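Local coordinates for putative exported protein (Bordetella pertussis, PDB 2DVZ) that binds glutamate and probably acts as the periplasmic solute receptor of a tripartite tricarboxylate-type transporter, at residues A292-I295 and K296-Y299. Numbering follows the deposited sequence.
Sequences AKEI and KEQY
Lys293 and Glu297 meet one turn apart on the outer surface of the long alpha-helix 288-307, near the C-terminus of this periplasmic binding protein fold. Four successive i to i+4 backbone hydrogen bonds join the two turns: the amides of Lys296, Glu297, Gln298 and Tyr299 donate to the carbonyls of Ala292, Lys293, Glu294 and Ile295, and the Tyr299 N to Ile295 O bond measures 2.9 Å. The charged side chains on the exposed face do not close a salt bridge. Lys293 is fully extended, CG anti to its own N (chi1 174°), and its CE lies 3.5 Å from Glu297 OE2, whereas NZ runs on to 4.5 Å from that same oxygen, so any attraction between the charges is probably modest. Glu297, its CG beside the backbone N, runs extended alongside the preceding turn, with CG 3.3 Å from Lys293 O. Glu294 turns away from Glu297, its OE1 accepting hydrogen bonds from Asn286 and Asn111. On the inward side, Ile295, Gln298 and Tyr299 pack against helix 84-93, which follows Thr83 and carries Ser85 of the glutamate pocket. The Gln298 chain bends at chi2 (-65°), and its NE2 donates to a water at 3.0 Å; that water in turn donates weakly to Glu294 O at 3.4 Å.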
# COMPACT_ATOMS: atom_id res chain seq x y z
N ALA A 292 1.07 15.52 4.02
CA ALA A 292 -0.26 15.77 4.64
C ALA A 292 -1.30 16.08 3.56
O ALA A 292 -2.47 15.70 3.69
CB ALA A 292 -0.19 16.92 5.67
N LYS A 293 -0.86 16.77 2.52
CA LYS A 293 -1.73 17.12 1.39
C LYS A 293 -2.12 15.85 0.58
O LYS A 293 -3.27 15.68 0.19
CB LYS A 293 -1.08 18.21 0.53
CG LYS A 293 -1.91 18.49 -0.74
CD LYS A 293 -1.40 19.64 -1.60
CE LYS A 293 -2.40 19.86 -2.77
NZ LYS A 293 -1.89 20.88 -3.78
N GLU A 294 -1.16 14.96 0.36
CA GLU A 294 -1.39 13.65 -0.23
C GLU A 294 -2.34 12.81 0.60
O GLU A 294 -3.27 12.22 0.06
CB GLU A 294 -0.05 12.91 -0.44
CG GLU A 294 0.81 13.61 -1.52
CD GLU A 294 2.23 13.11 -1.60
OE1 GLU A 294 2.82 12.64 -0.59
OE2 GLU A 294 2.76 13.22 -2.71
N ILE A 295 -2.11 12.81 1.92
CA ILE A 295 -2.96 12.08 2.85
C ILE A 295 -4.39 12.51 2.75
O ILE A 295 -5.29 11.65 2.67
CB ILE A 295 -2.45 12.16 4.34
CG1 ILE A 295 -1.18 11.30 4.50
CG2 ILE A 295 -3.57 11.74 5.32
CD1 ILE A 295 -0.33 11.65 5.68
N LYS A 296 -4.61 13.83 2.77
CA LYS A 296 -5.94 14.47 2.65
C LYS A 296 -6.59 14.17 1.29
O LYS A 296 -7.78 13.84 1.22
CB LYS A 296 -5.78 15.98 2.83
CG LYS A 296 -7.06 16.79 2.72
CD LYS A 296 -7.98 16.51 3.93
CE LYS A 296 -9.33 17.27 3.86
NZ LYS A 296 -9.23 18.46 2.93
N GLU A 297 -5.80 14.26 0.22
CA GLU A 297 -6.28 13.83 -1.10
C GLU A 297 -6.81 12.41 -1.07
O GLU A 297 -7.92 12.18 -1.50
CB GLU A 297 -5.20 13.96 -2.16
CG GLU A 297 -5.03 15.38 -2.58
CD GLU A 297 -3.72 15.64 -3.33
OE1 GLU A 297 -2.82 14.74 -3.37
OE2 GLU A 297 -3.61 16.77 -3.87
N GLN A 298 -6.03 11.46 -0.56
CA GLN A 298 -6.50 10.09 -0.57
C GLN A 298 -7.73 9.93 0.32
O GLN A 298 -8.67 9.27 -0.05
CB GLN A 298 -5.39 9.10 -0.18
CG GLN A 298 -4.22 9.01 -1.16
CD GLN A 298 -4.58 8.46 -2.55
OE1 GLN A 298 -5.50 7.68 -2.72
NE2 GLN A 298 -3.81 8.85 -3.53
N TYR A 299 -7.69 10.51 1.51
CA TYR A 299 -8.80 10.49 2.44
C TYR A 299 -10.08 10.98 1.79
O TYR A 299 -11.11 10.32 1.87
CB TYR A 299 -8.47 11.38 3.64
CG TYR A 299 -9.53 11.42 4.71
CD1 TYR A 299 -9.44 10.60 5.83
CD2 TYR A 299 -10.62 12.30 4.62
CE1 TYR A 299 -10.41 10.63 6.85
CE2 TYR A 299 -11.61 12.34 5.63
CZ TYR A 299 -11.48 11.51 6.74
OH TYR A 299 -12.43 11.55 7.72
O HOH W 1 -1.94 11.15 -2.90